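PDB 2X9Q: cyclodipeptide synthetase from Mycobacterium tuberculosis, which makes cyclo(L-tyrosyl-L-tyrosyl), an intermediate on the way to mycocyclosin, from two molecules of tyrosyl-tRNA without using ATP. Local coordinates for residues 124-129 and 138-143; 177-182 and 230-235. All blocks are in the same frame, centred on the assembly; numbering follows the deposited sequence.

How the interactions relate
Both contacts are made by a tyrosine that reaches from one helix to another, within the same Rossmann-like domain, yet they share no helix. Interaction 1 joins the short helix 122-128 to the long helix 133-158 and is only partly buried, its centre about 19 Å from that of the chain; interaction 2 lies deeper, its centre about 11 Å from that of the chain, where helix 177-192 packs on helix 220-244. The tyrosine hydroxyl accepts a side-chain amide N-H in interaction 1 and gives its proton to a backbone carbonyl in interaction 2. The outer ring lies edge-on to its helix; the inner one takes a proline over its face. Helix 220-244 also touches E124 and S125.

Interaction 1. Residues 124-129 and 138-143; sequences ESYEAL and RKAVKN
Y126 on helix 122-128 faces A140 on helix 133-158, where the axes of segments 124-128 and 138-143 run at 135° and come within 9.7 Å of each other. The CA atoms of Y126 and A140 are the closest pair, 7.7 Å apart. The motif is a helical hairpin, two consecutive helices joined by a short turn, in a Rossmann-like domain of the kind found in class I tRNA synthetases. Y126 presents its ring edge-on to the second helix: CE2 lies 3.5 Å from the backbone N of A140, which sits in the ring plane, and 4.1 Å from A140 CB. Beside it, CD2 rests 3.8 Å from CB of K139. Beyond that stem the lysine bends at its outer torsions and leads its amine away, to a weak, long ion pair with D131. By similarity, K139 could take part in aminoacyl-tRNA binding.

N143, one turn on from A140, meets the phenol at its far end. Its CG, anti to its own carbonyl carbon (chi1 -74°), brings the amide within reach of the hydroxyl. The amide and ring planes are almost perpendicular. OD1 accepts a bond from K142 NZ, which should help fix the amide's rotation. That leaves ND2 to donate to Y126 OH at 2.8 Å, nearly straight at 171° and with the hydroxyl oxygen in the amide plane.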
loop_
_atom_site.group_PDB
_atom_site.type_symbol
_atom_site.label_atom_id
_atom_site.label_comp_id
_atom_site.label_asym_id
_atom_site.label_seq_id
_atom_site.Cartn_x
_atom_site.Cartn_y
_atom_site.Cartn_z
ATOM N N GLU A 124 10.336 -6.765 -12.915
ATOM C CA GLU A 124 10.343 -5.643 -13.907
ATOM C C GLU A 124 11.036 -4.390 -13.414
ATOM O O GLU A 124 11.673 -3.707 -14.207
ATOM C CB GLU A 124 8.916 -5.313 -14.393
ATOM C CG GLU A 124 8.321 -6.457 -15.209
ATOM C CD GLU A 124 7.675 -7.687 -14.353
ATOM O OE1 GLU A 124 7.814 -7.913 -13.082
ATOM O OE2 GLU A 124 6.967 -8.469 -15.028
ATOM N N SER A 125 10.873 -4.054 -12.131
ATOM C CA SER A 125 11.544 -2.915 -11.575
ATOM C C SER A 125 13.029 -3.111 -11.532
ATOM O O SER A 125 13.778 -2.142 -11.686
ATOM C CB SER A 125 11.096 -2.630 -10.082
ATOM O OG SER A 125 9.678 -2.684 -10.058
ATOM N N TYR A 126 13.466 -4.285 -11.143
ATOM C CA TYR A 126 14.939 -4.563 -11.120
ATOM C C TYR A 126 15.528 -4.478 -12.559
ATOM O O TYR A 126 16.663 -3.975 -12.793
ATOM C CB TYR A 126 15.178 -5.989 -10.511
ATOM C CG TYR A 126 14.744 -6.113 -9.108
ATOM C CD1 TYR A 126 14.531 -4.958 -8.296
ATOM C CD2 TYR A 126 14.530 -7.361 -8.535
ATOM C CE1 TYR A 126 14.069 -5.078 -6.916
ATOM C CE2 TYR A 126 14.145 -7.501 -7.221
ATOM C CZ TYR A 126 13.924 -6.385 -6.408
ATOM O OH TYR A 126 13.517 -6.600 -5.109
ATOM N N GLU A 127 14.803 -4.992 -13.528
ATOM C CA GLU A 127 15.271 -4.849 -14.927
ATOM C C GLU A 127 15.377 -3.361 -15.300
ATOM O O GLU A 127 16.342 -2.943 -15.949
ATOM C CB GLU A 127 14.220 -5.410 -15.876
ATOM C CG GLU A 127 14.537 -6.744 -16.370
ATOM C CD GLU A 127 13.741 -7.157 -17.597
ATOM O OE1 GLU A 127 14.096 -6.798 -18.768
ATOM O OE2 GLU A 127 12.847 -7.944 -17.336
ATOM N N ALA A 128 14.345 -2.574 -14.946
ATOM C CA ALA A 128 14.350 -1.163 -15.320
ATOM C C ALA A 128 15.502 -0.471 -14.593
ATOM O O ALA A 128 15.988 0.536 -15.066
ATOM C CB ALA A 128 12.947 -0.481 -15.026
ATOM N N LEU A 129 16.000 -1.032 -13.487
ATOM C CA LEU A 129 17.145 -0.441 -12.820
ATOM C C LEU A 129 18.420 -0.972 -13.409
ATOM O O LEU A 129 19.473 -0.609 -12.944
ATOM C CB LEU A 129 17.146 -0.728 -11.318
ATOM C CG LEU A 129 16.119 0.076 -10.483
ATOM C CD1 LEU A 129 15.781 -0.657 -9.181
ATOM C CD2 LEU A 129 16.561 1.526 -10.215
ATOM N N ARG A 138 15.811 -13.646 -10.677
ATOM C CA ARG A 138 16.445 -14.345 -9.557
ATOM C C ARG A 138 16.255 -13.520 -8.251
ATOM O O ARG A 138 15.922 -14.091 -7.209
ATOM C CB ARG A 138 17.950 -14.560 -9.798
ATOM C CG ARG A 138 18.602 -15.446 -8.734
ATOM C CD ARG A 138 20.152 -15.547 -8.939
ATOM N NE ARG A 138 20.856 -14.279 -8.586
ATOM C CZ ARG A 138 21.097 -13.903 -7.334
ATOM N NH1 ARG A 138 20.742 -14.687 -6.266
ATOM N NH2 ARG A 138 21.719 -12.778 -7.127
ATOM N N LYS A 139 16.537 -12.219 -8.338
ATOM C CA LYS A 139 16.536 -11.331 -7.149
ATOM C C LYS A 139 15.124 -11.118 -6.659
ATOM O O LYS A 139 14.935 -11.046 -5.460
ATOM C CB LYS A 139 17.114 -9.949 -7.452
ATOM C CG LYS A 139 18.639 -9.868 -7.372
ATOM C CD LYS A 139 19.269 -8.821 -8.319
ATOM C CE LYS A 139 19.401 -7.403 -7.757
ATOM N NZ LYS A 139 20.811 -7.012 -8.224
ATOM N N ALA A 140 14.162 -10.979 -7.585
ATOM C CA ALA A 140 12.714 -10.859 -7.226
ATOM C C ALA A 140 12.292 -12.105 -6.454
ATOM O O ALA A 140 11.662 -11.998 -5.377
ATOM C CB ALA A 140 11.845 -10.694 -8.488
ATOM N N VAL A 141 12.650 -13.298 -6.977
ATOM C CA VAL A 141 12.262 -14.560 -6.313
ATOM C C VAL A 141 12.855 -14.596 -4.912
ATOM O O VAL A 141 12.158 -14.795 -3.913
ATOM C CB VAL A 141 12.657 -15.830 -7.150
ATOM C CG1 VAL A 141 12.486 -17.104 -6.217
ATOM C CG2 VAL A 141 11.729 -15.974 -8.367
ATOM N N LYS A 142 14.135 -14.271 -4.802
ATOM C CA LYS A 142 14.758 -14.230 -3.502
ATOM C C LYS A 142 14.128 -13.217 -2.529
ATOM O O LYS A 142 13.926 -13.551 -1.346
ATOM C CB LYS A 142 16.276 -13.913 -3.663
ATOM C CG LYS A 142 16.979 -13.932 -2.387
ATOM C CD LYS A 142 18.482 -13.469 -2.361
ATOM C CE LYS A 142 18.781 -12.321 -3.268
ATOM N NZ LYS A 142 18.525 -11.080 -2.528
ATOM N N ASN A 143 13.881 -11.990 -2.987
ATOM C CA ASN A 143 13.370 -10.967 -2.100
ATOM C C ASN A 143 11.928 -11.233 -1.703
ATOM O O ASN A 143 11.516 -10.929 -0.560
ATOM C CB ASN A 143 13.541 -9.603 -2.792
ATOM C CG ASN A 143 15.015 -9.142 -2.807
ATOM O OD1 ASN A 143 15.825 -9.722 -2.142
ATOM N ND2 ASN A 143 15.327 -8.110 -3.572
#

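Interaction 2. Residues 177-182 and 230-235; sequences EAYREL and ICAEAP
Y179 reaches from helix 177-192 to A232 and P235 on helix 220-244, a buried helix-helix contact within the Rossmann-like domain. A chi1 of 171° swings its ring across to the other helix, with CG opposite the backbone N, although the bond to CB does not point there. From CB outward, CG barely touches P235 CB, but CD2 meets that atom at 3.6 Å. Next along that side of the ring, CE2 lies under P235 CG, again at 3.6 Å; P235 CG lies over the ring face, 3.9 Å from the centroid, in a CH-pi contact. CE2 and CZ then run up to the carbonyl of A232, and OH donates to A232 O at 2.6 Å, in the carbonyl plane and on a lone pair. L182, one turn further on, closes against the same proline, its CB 3.7 Å from P235 CB.

A proline has no N-H to give, so the backbone bond to C231 O is missing and the helix kinks. The hydroxyl bonds the next carbonyl and does not replace that bond. Together with the proline contact it links helix 177-192 to the turn holding A232, probably substrate-binding, and E233, possibly critical in catalysis, both by similarity.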
loop_
_atom_site.group_PDB
_atom_site.type_symbol
_atom_site.label_atom_id
_atom_site.label_comp_id
_atom_site.label_asym_id
_atom_site.label_seq_id
_atom_site.Cartn_x
_atom_site.Cartn_y
_atom_site.Cartn_z
ATOM N N GLU A 177 -13.020 -10.380 -7.639
ATOM C CA GLU A 177 -13.790 -9.549 -8.588
ATOM C C GLU A 177 -13.787 -8.030 -8.261
ATOM O O GLU A 177 -13.592 -7.254 -9.164
ATOM C CB GLU A 177 -15.262 -10.069 -8.739
ATOM C CG GLU A 177 -15.931 -9.516 -9.975
ATOM C CD GLU A 177 -17.475 -9.865 -10.035
ATOM O OE1 GLU A 177 -18.142 -9.979 -8.967
ATOM O OE2 GLU A 177 -18.022 -10.019 -11.172
ATOM N N ALA A 178 -13.961 -7.595 -7.002
ATOM C CA ALA A 178 -13.918 -6.144 -6.716
ATOM C C ALA A 178 -12.501 -5.554 -7.112
ATOM O O ALA A 178 -12.418 -4.479 -7.695
ATOM C CB ALA A 178 -14.199 -5.863 -5.260
ATOM N N TYR A 179 -11.418 -6.276 -6.805
ATOM C CA TYR A 179 -10.080 -5.792 -7.114
ATOM C C TYR A 179 -10.016 -5.626 -8.623
ATOM O O TYR A 179 -9.540 -4.586 -9.145
ATOM C CB TYR A 179 -9.008 -6.829 -6.642
ATOM C CG TYR A 179 -7.617 -6.504 -7.127
ATOM C CD1 TYR A 179 -7.192 -6.832 -8.448
ATOM C CD2 TYR A 179 -6.711 -5.901 -6.271
ATOM C CE1 TYR A 179 -5.862 -6.503 -8.913
ATOM C CE2 TYR A 179 -5.387 -5.549 -6.734
ATOM C CZ TYR A 179 -4.985 -5.870 -8.044
ATOM O OH TYR A 179 -3.716 -5.510 -8.440
ATOM N N ARG A 180 -10.433 -6.674 -9.344
ATOM C CA ARG A 180 -10.361 -6.625 -10.788
ATOM C C ARG A 180 -11.182 -5.447 -11.410
ATOM O O ARG A 180 -10.742 -4.828 -12.373
ATOM C CB ARG A 180 -10.904 -7.926 -11.378
ATOM C CG ARG A 180 -10.051 -9.141 -11.306
ATOM C CD ARG A 180 -10.967 -10.263 -12.003
ATOM N NE ARG A 180 -10.273 -11.525 -12.195
ATOM C CZ ARG A 180 -10.042 -12.119 -13.383
ATOM N NH1 ARG A 180 -10.468 -11.580 -14.540
ATOM N NH2 ARG A 180 -9.384 -13.279 -13.418
ATOM N N GLU A 181 -12.360 -5.155 -10.856
ATOM C CA GLU A 181 -13.154 -4.020 -11.301
ATOM C C GLU A 181 -12.473 -2.688 -10.980
ATOM O O GLU A 181 -12.403 -1.834 -11.826
ATOM C CB GLU A 181 -14.587 -4.084 -10.697
ATOM C CG GLU A 181 -15.424 -5.179 -11.437
ATOM C CD GLU A 181 -16.846 -5.443 -10.857
ATOM O OE1 GLU A 181 -17.330 -4.585 -10.109
ATOM O OE2 GLU A 181 -17.447 -6.532 -11.135
ATOM N N LEU A 182 -11.934 -2.550 -9.793
ATOM C CA LEU A 182 -11.183 -1.342 -9.444
ATOM C C LEU A 182 -9.979 -1.153 -10.382
ATOM O O LEU A 182 -9.764 -0.053 -10.880
ATOM C CB LEU A 182 -10.728 -1.378 -7.971
ATOM C CG LEU A 182 -11.911 -1.220 -6.997
ATOM C CD1 LEU A 182 -11.535 -1.872 -5.577
ATOM C CD2 LEU A 182 -12.413 0.309 -6.947
ATOM N N ILE A 230 2.266 0.743 -9.050
ATOM C CA ILE A 230 1.305 1.588 -8.242
ATOM C C ILE A 230 -0.143 1.274 -8.629
ATOM O O ILE A 230 -1.024 1.138 -7.752
ATOM C CB ILE A 230 1.643 3.049 -8.490
ATOM C CG1 ILE A 230 2.867 3.428 -7.605
ATOM C CG2 ILE A 230 0.452 3.943 -8.140
ATOM C CD1 ILE A 230 3.507 4.781 -8.128
ATOM N N CYS A 231 -0.395 1.094 -9.921
ATOM C CA CYS A 231 -1.714 0.648 -10.358
ATOM C C CYS A 231 -2.155 -0.725 -9.764
ATOM O O CYS A 231 -3.322 -0.871 -9.395
ATOM C CB CYS A 231 -1.848 0.658 -11.886
ATOM S SG CYS A 231 -1.884 2.376 -12.513
ATOM N N ALA A 232 -1.224 -1.689 -9.642
ATOM C CA ALA A 232 -1.493 -2.940 -9.009
ATOM C C ALA A 232 -1.818 -2.880 -7.487
ATOM O O ALA A 232 -2.619 -3.689 -7.014
ATOM C CB ALA A 232 -0.331 -3.930 -9.237
ATOM N N GLU A 233 -1.191 -1.994 -6.731
ATOM C CA GLU A 233 -1.536 -1.759 -5.311
ATOM C C GLU A 233 -2.785 -0.893 -5.162
ATOM O O GLU A 233 -3.427 -0.914 -4.101
ATOM C CB GLU A 233 -0.429 -0.946 -4.624
ATOM C CG GLU A 233 0.817 -1.799 -4.554
ATOM C CD GLU A 233 1.992 -1.102 -3.857
ATOM O OE1 GLU A 233 1.867 0.141 -3.570
ATOM O OE2 GLU A 233 3.002 -1.830 -3.633
ATOM N N ALA A 234 -3.046 -0.039 -6.150
ATOM C CA ALA A 234 -4.109 1.008 -6.003
ATOM C C ALA A 234 -5.515 0.492 -5.516
ATOM O O ALA A 234 -6.158 1.178 -4.750
ATOM C CB ALA A 234 -4.316 1.745 -7.345
ATOM N N PRO A 235 -6.014 -0.673 -5.990
ATOM C CA PRO A 235 -7.362 -1.075 -5.538
ATOM C C PRO A 235 -7.476 -1.174 -4.008
ATOM O O PRO A 235 -8.527 -0.877 -3.483
ATOM C CB PRO A 235 -7.588 -2.415 -6.211
ATOM C CG PRO A 235 -6.745 -2.275 -7.526
ATOM C CD PRO A 235 -5.509 -1.568 -7.076
#